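Clostripain-related protein (Bacteroides thetaiotaomicron, PDB 6NAG) is probably a secreted cysteine peptidase of the clostripain (C11) family, hydrolysing peptide bonds in the surroundings of a gut commensal. Local coordinates at residues S20-S25 with G147-Q152; Q29-L34 with I48-C53; H113-I118 with P285-D290. The protein carries 1 engineered substitution. One frame throughout, in Å; residues are numbered along the deposited sequence.

Contact 1. Residues S20-S25 with G147-Q152; sequences SDNLTS and GGLNAQ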
loop_
_atom_site.group_PDB
_atom_site.type_symbol
_atom_site.label_atom_id
_atom_site.label_comp_id
_atom_site.label_asym_id
_atom_site.label_seq_id
_atom_site.Cartn_x
_atom_site.Cartn_y
_atom_site.Cartn_z
ATOM N N SER A 20 -24.384 4.021 9.151
ATOM C CA SER A 20 -24.989 5.196 8.532
ATOM C C SER A 20 -26.089 5.803 9.395
ATOM O O SER A 20 -26.837 6.665 8.932
ATOM C CB SER A 20 -25.562 4.829 7.167
ATOM O OG SER A 20 -26.583 3.858 7.309
ATOM N N ASP A 21 -26.188 5.326 10.633
ATOM C CA ASP A 21 -27.191 5.780 11.601
ATOM C C ASP A 21 -28.632 5.432 11.212
ATOM O O ASP A 21 -29.356 4.841 12.011
ATOM C CB ASP A 21 -27.068 7.290 11.838
ATOM C CG ASP A 21 -25.830 7.655 12.634
ATOM O OD1 ASP A 21 -25.531 6.954 13.622
ATOM O OD2 ASP A 21 -25.155 8.642 12.272
ATOM N N ASN A 22 -29.053 5.786 9.999
ATOM C CA ASN A 22 -30.455 5.599 9.625
ATOM C C ASN A 22 -30.705 5.091 8.204
ATOM O O ASN A 22 -31.789 5.290 7.658
ATOM C CB ASN A 22 -31.216 6.912 9.820
ATOM C CG ASN A 22 -30.774 7.993 8.853
ATOM O OD1 ASN A 22 -29.672 7.942 8.306
ATOM N ND2 ASN A 22 -31.633 8.981 8.641
ATOM N N LEU A 23 -29.718 4.433 7.606
ATOM C CA LEU A 23 -29.896 3.864 6.272
ATOM C C LEU A 23 -29.785 2.346 6.296
ATOM O O LEU A 23 -29.677 1.709 5.250
ATOM C CB LEU A 23 -28.870 4.436 5.295
ATOM C CG LEU A 23 -28.895 5.942 5.042
ATOM C CD1 LEU A 23 -27.654 6.346 4.269
ATOM C CD2 LEU A 23 -30.156 6.341 4.295
ATOM N N THR A 24 -29.815 1.778 7.496
ATOM C CA THR A 24 -29.640 0.342 7.679
ATOM C C THR A 24 -30.737 -0.458 6.981
ATOM O O THR A 24 -30.468 -1.489 6.367
ATOM C CB THR A 24 -29.616 -0.026 9.172
ATOM O OG1 THR A 24 -28.736 0.864 9.869
ATOM C CG2 THR A 24 -29.145 -1.457 9.366
ATOM N N SER A 25 -31.972 0.025 7.079
ATOM C CA SER A 25 -33.106 -0.630 6.439
ATOM C C SER A 25 -32.942 -0.642 4.923
ATOM O O SER A 25 -33.298 -1.614 4.257
ATOM C CB SER A 25 -34.415 0.064 6.819
ATOM O OG SER A 25 -34.599 0.072 8.223
ATOM N N GLY A 147 -20.351 8.563 5.381
ATOM C CA GLY A 147 -20.571 7.720 6.540
ATOM C C GLY A 147 -21.905 7.986 7.206
ATOM O O GLY A 147 -22.928 8.114 6.536
ATOM N N GLY A 148 -21.893 8.071 8.532
ATOM C CA GLY A 148 -23.106 8.312 9.291
ATOM C C GLY A 148 -23.469 9.782 9.350
ATOM O O GLY A 148 -22.833 10.615 8.708
ATOM N N LEU A 149 -24.501 10.100 10.124
ATOM C CA LEU A 149 -24.929 11.481 10.293
ATOM C C LEU A 149 -24.175 12.135 11.444
ATOM O O LEU A 149 -24.210 13.354 11.610
ATOM C CB LEU A 149 -26.436 11.551 10.530
ATOM C CG LEU A 149 -27.319 11.002 9.411
ATOM C CD1 LEU A 149 -28.762 10.898 9.874
ATOM C CD2 LEU A 149 -27.208 11.879 8.175
ATOM N N ASN A 150 -23.496 11.313 12.238
ATOM C CA ASN A 150 -22.631 11.812 13.299
ATOM C C ASN A 150 -21.182 11.889 12.846
ATOM O O ASN A 150 -20.692 10.995 12.159
ATOM C CB ASN A 150 -22.725 10.933 14.545
ATOM C CG ASN A 150 -24.088 10.987 15.195
ATOM O OD1 ASN A 150 -24.532 12.046 15.636
ATOM N ND2 ASN A 150 -24.751 9.841 15.282
ATOM N N ALA A 151 -20.498 12.954 13.252
ATOM C CA ALA A 151 -19.096 13.149 12.905
ATOM C C ALA A 151 -18.236 12.001 13.421
ATOM O O ALA A 151 -17.167 11.720 12.880
ATOM C CB ALA A 151 -18.599 14.474 13.453
ATOM N N GLN A 152 -18.717 11.338 14.468
ATOM C CA GLN A 152 -18.047 10.173 15.030
ATOM C C GLN A 152 -18.023 9.019 14.029
ATOM O O GLN A 152 -17.111 8.192 14.039
ATOM C CB GLN A 152 -18.744 9.745 16.325
ATOM C CG GLN A 152 -18.151 8.519 16.998
ATOM C CD GLN A 152 -18.968 8.064 18.191
ATOM O OE1 GLN A 152 -20.017 8.633 18.493
ATOM N NE2 GLN A 152 -18.492 7.030 18.876
#
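The loop leading from strand 11-17 into helix 24-38 meets the loop after strand 146-147, where D21 takes the backbone N-H groups of L149 and N150. A single carboxylate oxygen does this work. D21 OD2 accepts from L149 N at 2.7 Å, on its anti side and a little out of the carboxylate plane. It also accepts from N150 N at 3.1 Å, nearly along the C-O axis. Both bonds are bent, with N-H...O angles of 140°. The other oxygen, OD1, takes a weak hydrogen bond from W19.

S20, D21 and N22 form a classic gamma turn, closed by the backbone bond from N22 N to S20 O. D21, at its middle, has positive phi. Its CG lies anti to the carbonyl carbon (chi1 -72°), beside the backbone N, which turns the carboxylate to the 147-152 loop. The same loop leads into the helix: L23 is the N-cap residue, and its N makes a weak hydrogen bond with S20 OG. With an alanine at D21, the N-H groups of L149 and N150 would probably lose their shared acceptor, and the two loops would be less firmly joined.

Glycine at 148 gives the loops room. S20 CA comes within 3.7 Å of G148 CA, and a side chain on G148 would run into the D21 carboxylate. The D21 and N150 side chains cross at about a right angle, with the carboxylate and amide planes 80° apart. At the more exposed end, L149 lays CD1 against the N22 side chain, and L149 also touches H113.

Contact 2. Residues Q29-L34 with I48-C53; sequences QNISDL and IIIFMC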
loop_
_atom_site.group_PDB
_atom_site.type_symbol
_atom_site.label_atom_id
_atom_site.label_comp_id
_atom_site.label_asym_id
_atom_site.label_seq_id
_atom_site.Cartn_x
_atom_site.Cartn_y
_atom_site.Cartn_z
ATOM N N GLN A 29 -32.292 -3.714 1.883
ATOM C CA GLN A 29 -33.035 -3.746 0.630
ATOM C C GLN A 29 -32.078 -3.795 -0.558
ATOM O O GLN A 29 -32.371 -4.423 -1.576
ATOM C CB GLN A 29 -33.961 -2.534 0.519
ATOM C CG GLN A 29 -34.837 -2.534 -0.723
ATOM C CD GLN A 29 -35.783 -3.717 -0.769
ATOM O OE1 GLN A 29 -36.566 -3.936 0.154
ATOM N NE2 GLN A 29 -35.713 -4.490 -1.844
ATOM N N ASN A 30 -30.934 -3.130 -0.421
ATOM C CA ASN A 30 -29.906 -3.157 -1.454
ATOM C C ASN A 30 -29.317 -4.552 -1.615
ATOM O O ASN A 30 -29.110 -5.023 -2.734
ATOM C CB ASN A 30 -28.792 -2.158 -1.137
ATOM C CG ASN A 30 -29.269 -0.721 -1.164
ATOM O OD1 ASN A 30 -28.895 0.085 -0.311
ATOM N ND2 ASN A 30 -30.099 -0.391 -2.145
ATOM N N ILE A 31 -29.046 -5.206 -0.490
ATOM C CA ILE A 31 -28.506 -6.561 -0.496
ATOM C C ILE A 31 -29.511 -7.534 -1.105
ATOM O O ILE A 31 -29.145 -8.420 -1.875
ATOM C CB ILE A 31 -28.132 -7.022 0.927
ATOM C CG1 ILE A 31 -27.034 -6.124 1.502
ATOM C CG2 ILE A 31 -27.676 -8.473 0.925
ATOM C CD1 ILE A 31 -26.659 -6.449 2.929
ATOM N N SER A 32 -30.782 -7.350 -0.763
ATOM C CA SER A 32 -31.850 -8.191 -1.288
ATOM C C SER A 32 -31.993 -8.033 -2.801
ATOM O O SER A 32 -32.217 -9.010 -3.515
ATOM C CB SER A 32 -33.174 -7.862 -0.597
ATOM O OG SER A 32 -34.229 -8.656 -1.107
ATOM N N ASP A 33 -31.860 -6.801 -3.283
ATOM C CA ASP A 33 -31.953 -6.524 -4.713
ATOM C C ASP A 33 -30.768 -7.108 -5.472
ATOM O O ASP A 33 -30.930 -7.671 -6.553
ATOM C CB ASP A 33 -32.042 -5.018 -4.968
ATOM C CG ASP A 33 -33.402 -4.446 -4.625
ATOM O OD1 ASP A 33 -34.363 -5.231 -4.495
ATOM O OD2 ASP A 33 -33.509 -3.209 -4.494
ATOM N N LEU A 34 -29.577 -6.966 -4.900
ATOM C CA LEU A 34 -28.362 -7.482 -5.520
ATOM C C LEU A 34 -28.362 -9.007 -5.525
ATOM O O LEU A 34 -27.802 -9.637 -6.422
ATOM C CB LEU A 34 -27.124 -6.957 -4.791
ATOM C CG LEU A 34 -25.763 -7.355 -5.366
ATOM C CD1 LEU A 34 -25.597 -6.811 -6.776
ATOM C CD2 LEU A 34 -24.636 -6.879 -4.467
ATOM N N ILE A 48 -18.917 -11.761 -5.170
ATOM C CA ILE A 48 -19.487 -10.610 -4.483
ATOM C C ILE A 48 -19.246 -10.693 -2.979
ATOM O O ILE A 48 -19.738 -11.601 -2.311
ATOM C CB ILE A 48 -20.998 -10.484 -4.749
ATOM C CG1 ILE A 48 -21.253 -10.254 -6.240
ATOM C CG2 ILE A 48 -21.591 -9.353 -3.927
ATOM C CD1 ILE A 48 -22.711 -10.060 -6.587
ATOM N N ILE A 49 -18.484 -9.739 -2.456
ATOM C CA ILE A 49 -18.171 -9.692 -1.033
ATOM C C ILE A 49 -18.803 -8.458 -0.397
ATOM O O ILE A 49 -18.682 -7.355 -0.925
ATOM C CB ILE A 49 -16.649 -9.679 -0.790
ATOM C CG1 ILE A 49 -15.976 -10.818 -1.557
ATOM C CG2 ILE A 49 -16.341 -9.779 0.694
ATOM C CD1 ILE A 49 -16.453 -12.193 -1.153
ATOM N N ILE A 50 -19.479 -8.646 0.731
ATOM C CA ILE A 50 -20.196 -7.548 1.375
ATOM C C ILE A 50 -19.789 -7.345 2.833
ATOM O O ILE A 50 -19.803 -8.280 3.632
ATOM C CB ILE A 50 -21.722 -7.767 1.319
ATOM C CG1 ILE A 50 -22.191 -7.897 -0.132
ATOM C CG2 ILE A 50 -22.454 -6.628 2.011
ATOM C CD1 ILE A 50 -23.687 -8.051 -0.277
ATOM N N PHE A 51 -19.424 -6.110 3.164
ATOM C CA PHE A 51 -19.154 -5.710 4.539
ATOM C C PHE A 51 -20.248 -4.762 5.008
ATOM O O PHE A 51 -20.452 -3.704 4.417
ATOM C CB PHE A 51 -17.779 -5.043 4.650
ATOM C CG PHE A 51 -17.493 -4.444 6.003
ATOM C CD1 PHE A 51 -17.821 -3.126 6.279
ATOM C CD2 PHE A 51 -16.879 -5.195 6.991
ATOM C CE1 PHE A 51 -17.555 -2.573 7.518
ATOM C CE2 PHE A 51 -16.609 -4.646 8.232
ATOM C CZ PHE A 51 -16.948 -3.333 8.493
ATOM N N MET A 52 -20.954 -5.136 6.070
ATOM C CA MET A 52 -22.019 -4.287 6.588
ATOM C C MET A 52 -22.008 -4.196 8.107
ATOM O O MET A 52 -21.900 -5.205 8.802
ATOM C CB MET A 52 -23.384 -4.791 6.119
ATOM C CG MET A 52 -24.542 -3.960 6.646
ATOM S SD MET A 52 -26.151 -4.532 6.086
ATOM C CE MET A 52 -27.226 -3.388 6.942
ATOM N N CYS A 53 -22.124 -2.974 8.615
ATOM C CA CYS A 53 -22.269 -2.746 10.044
ATOM C C CYS A 53 -23.704 -2.997 10.487
ATOM O O CYS A 53 -24.625 -2.312 10.048
ATOM C CB CYS A 53 -21.853 -1.321 10.411
ATOM S SG CYS A 53 -20.079 -1.016 10.364
#
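I31 and L34 of helix 24-38 pack against I48, I50 and M52 of strand 46-53. These are the helix and second strand of a beta-alpha-beta unit that starts with strand 11-17. The two segments run nearly antiparallel, at 167°, with their axes 11.6 Å apart at closest approach. I48, I50 and M52 stand out from one face of the strand, and I31 and L34, one turn apart on the helix, fit between them.

The tip of I50 enters the notch between I31 and L34. Its CD1 lies 4.2 Å from I31 CG2 and, more loosely, 4.5 Å from L34 CD2. L34 in turn sets CD2 between I48 and I50, and it meets I48 CG2 tip to tip at 4.0 Å. Its CG is anti to the backbone N (chi1 -177°), which carries the branch toward the strand. At the other end I31 sends CD1 across the M52 side chain, 3.7 Å from SD. M52 is fully extended, and its sulfur stands well out from the strand and packs beside I31. M52 also touches T24, F27 and Y28 of the same helix.

The strand faces the other way with I49 and F51. On the far side of the helix, Q29 NE2 donates to D33 OD1 at 3.1 Å, one turn along. The side chain of I31 also lies close to a bound proline.

No hydrogen bond or charge pair joins helix and strand here. All five touching side chains are buried and apolar, so the contact relies on close fit and exclusion of water.

Contact 3. Residues H113-I118 with P285-D290; sequences HGMGWI and PVIFFD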
loop_
_atom_site.group_PDB
_atom_site.type_symbol
_atom_site.label_atom_id
_atom_site.label_comp_id
_atom_site.label_asym_id
_atom_site.label_seq_id
_atom_site.Cartn_x
_atom_site.Cartn_y
_atom_site.Cartn_z
ATOM N N HIS A 113 -24.309 7.919 3.975
ATOM C CA HIS A 113 -24.599 9.326 3.735
ATOM C C HIS A 113 -23.372 9.985 3.124
ATOM O O HIS A 113 -22.244 9.685 3.511
ATOM C CB HIS A 113 -25.001 10.039 5.025
ATOM C CG HIS A 113 -26.345 9.642 5.546
ATOM N ND1 HIS A 113 -27.520 10.149 5.036
ATOM C CD2 HIS A 113 -26.703 8.795 6.541
ATOM C CE1 HIS A 113 -28.544 9.627 5.687
ATOM N NE2 HIS A 113 -28.075 8.803 6.607
ATOM N N GLY A 114 -23.588 10.879 2.167
ATOM C CA GLY A 114 -22.484 11.523 1.483
ATOM C C GLY A 114 -22.480 13.029 1.635
ATOM O O GLY A 114 -23.532 13.654 1.759
ATOM N N MET A 115 -21.288 13.614 1.624
ATOM C CA MET A 115 -21.139 15.059 1.736
ATOM C C MET A 115 -19.915 15.520 0.949
ATOM O O MET A 115 -19.266 16.504 1.300
ATOM C CB MET A 115 -21.032 15.475 3.205
ATOM C CG MET A 115 -21.382 16.931 3.474
ATOM S SD MET A 115 -23.015 17.378 2.859
ATOM C CE MET A 115 -23.038 19.126 3.243
ATOM N N GLY A 116 -19.602 14.792 -0.117
ATOM C CA GLY A 116 -18.520 15.160 -1.011
ATOM C C GLY A 116 -17.146 15.227 -0.375
ATOM O O GLY A 116 -16.759 14.353 0.398
ATOM N N TRP A 117 -16.409 16.280 -0.714
ATOM C CA TRP A 117 -15.028 16.444 -0.273
ATOM C C TRP A 117 -14.931 17.054 1.117
ATOM O O TRP A 117 -13.847 17.104 1.701
ATOM C CB TRP A 117 -14.266 17.323 -1.263
ATOM C CG TRP A 117 -14.844 18.700 -1.375
ATOM C CD1 TRP A 117 -15.803 19.115 -2.250
ATOM C CD2 TRP A 117 -14.512 19.839 -0.573
ATOM N NE1 TRP A 117 -16.086 20.443 -2.047
ATOM C CE2 TRP A 117 -15.306 20.911 -1.022
ATOM C CE3 TRP A 117 -13.620 20.058 0.481
ATOM C CZ2 TRP A 117 -15.235 22.182 -0.457
ATOM C CZ3 TRP A 117 -13.550 21.320 1.041
ATOM C CH2 TRP A 117 -14.353 22.365 0.572
ATOM N N ILE A 118 -16.062 17.531 1.632
ATOM C CA ILE A 118 -16.109 18.227 2.916
ATOM C C ILE A 118 -15.444 17.423 4.026
ATOM O O ILE A 118 -15.781 16.261 4.245
ATOM C CB ILE A 118 -17.562 18.543 3.326
ATOM C CG1 ILE A 118 -18.247 19.391 2.253
ATOM C CG2 ILE A 118 -17.601 19.249 4.672
ATOM C CD1 ILE A 118 -17.550 20.702 1.972
ATOM N N PRO A 285 -25.633 29.171 1.700
ATOM C CA PRO A 285 -25.054 29.241 0.351
ATOM C C PRO A 285 -24.789 27.873 -0.275
ATOM O O PRO A 285 -24.630 26.885 0.440
ATOM C CB PRO A 285 -23.731 29.987 0.574
ATOM C CG PRO A 285 -23.878 30.667 1.890
ATOM C CD PRO A 285 -24.732 29.757 2.706
ATOM N N VAL A 286 -24.759 27.831 -1.602
ATOM C CA VAL A 286 -24.539 26.590 -2.332
ATOM C C VAL A 286 -23.134 26.052 -2.085
ATOM O O VAL A 286 -22.162 26.806 -2.080
ATOM C CB VAL A 286 -24.753 26.790 -3.847
ATOM C CG1 VAL A 286 -24.598 25.474 -4.596
ATOM C CG2 VAL A 286 -26.116 27.400 -4.113
ATOM N N ILE A 287 -23.033 24.744 -1.870
ATOM C CA ILE A 287 -21.741 24.099 -1.692
ATOM C C ILE A 287 -21.275 23.460 -2.997
ATOM O O ILE A 287 -20.119 23.608 -3.394
ATOM C CB ILE A 287 -21.790 23.025 -0.589
ATOM C CG1 ILE A 287 -22.267 23.637 0.730
ATOM C CG2 ILE A 287 -20.427 22.375 -0.413
ATOM C CD1 ILE A 287 -22.386 22.638 1.859
ATOM N N PHE A 288 -22.184 22.759 -3.667
ATOM C CA PHE A 288 -21.839 22.022 -4.876
ATOM C C PHE A 288 -22.457 22.644 -6.126
ATOM O O PHE A 288 -23.649 22.484 -6.389
ATOM C CB PHE A 288 -22.280 20.562 -4.745
ATOM C CG PHE A 288 -21.773 19.887 -3.502
ATOM C CD1 PHE A 288 -20.472 19.417 -3.433
ATOM C CD2 PHE A 288 -22.598 19.723 -2.401
ATOM C CE1 PHE A 288 -20.002 18.797 -2.290
ATOM C CE2 PHE A 288 -22.133 19.104 -1.256
ATOM C CZ PHE A 288 -20.834 18.641 -1.201
ATOM N N PHE A 289 -21.634 23.353 -6.892
ATOM C CA PHE A 289 -22.068 23.965 -8.144
ATOM C C PHE A 289 -21.777 23.043 -9.318
ATOM O O PHE A 289 -20.871 22.219 -9.249
ATOM C CB PHE A 289 -21.364 25.305 -8.373
ATOM C CG PHE A 289 -21.543 26.293 -7.260
ATOM C CD1 PHE A 289 -20.720 26.259 -6.146
ATOM C CD2 PHE A 289 -22.515 27.275 -7.339
ATOM C CE1 PHE A 289 -20.876 27.173 -5.125
ATOM C CE2 PHE A 289 -22.674 28.194 -6.322
ATOM C CZ PHE A 289 -21.852 28.143 -5.214
ATOM N N ASP A 290 -22.534 23.191 -10.399
ATOM C CA ASP A 290 -22.231 22.472 -11.630
ATOM C C ASP A 290 -20.908 22.974 -12.198
ATOM O O ASP A 290 -20.742 24.172 -12.429
ATOM C CB ASP A 290 -23.355 22.640 -12.652
ATOM C CG ASP A 290 -23.076 21.911 -13.949
ATOM O OD1 ASP A 290 -23.231 20.673 -13.982
ATOM O OD2 ASP A 290 -22.705 22.576 -14.939
#
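I287 and F288 press against the turn that follows H113-G114, the His-Gly pair expected in a clan CD peptidase. I287 comes first. Its CD1 meets M115 CE at 3.8 Å, the two side chains crossing at about a right angle. M115 gets there by a bend at chi2 (55°), which swings its end round to I287. The other branch of I287, CG2, touches I118 CD1 at 4.1 Å. That same CG2 also sits over the centre of the F288 ring, 3.7 Å above its plane, so I287 fills the angle between I118 and its own neighbour. Its backbone N and that of F288 both hydrogen-bond to D281 OD2.

F288 follows and reaches deeper into the turn. Its CZ points at M115 O, 3.6 Å away, with the oxygen at the ring edge and in the ring plane. The same carbonyl receives the weak bond from I118 N that closes the type II' turn M115-I118. G116, the second residue of that turn, has positive phi, and its CA lies 4.1 Å from F288 CE1. A side chain there would collide with the ring. F288 CE1 also touches W117 CD1 at 4.2 Å. I118 CD1 lies 3.6 Å above the indole plane, offset toward the rim, and W117 NE1 hydrogen-bonds to S344 OG.

D290 ends the segment by capping D293 N at the start of helix 291-298. Strand 289-290 pairs with 342-343, while strand 113-114 pairs with 146-147. W117 rests on helix 184-189, and F288 stacks on Y180, in the loop before that helix.

How the contacts relate
Contacts 2 and 3 are buried and contain no hydrogen bonds across the segments, whereas contact 1 is partly exposed and polar, with a side chain bonding to backbone. Contact 2 seals a helix onto the main sheet. Contacts 1 and 3 instead join loops and small sheets far apart in sequence. Contacts 1 and 2 share helix 24-38, and T24 CG2 meets M52 CE at 3.6 Å. Contact 1 also adjoins contact 3 through the pairing of strands 113-114 and 146-147, where G147 N lies 2.9 Å from H113 O. Contacts 2 and 3 do not touch; their centres are about 26 Å apart, on opposite sides of the chain's centre.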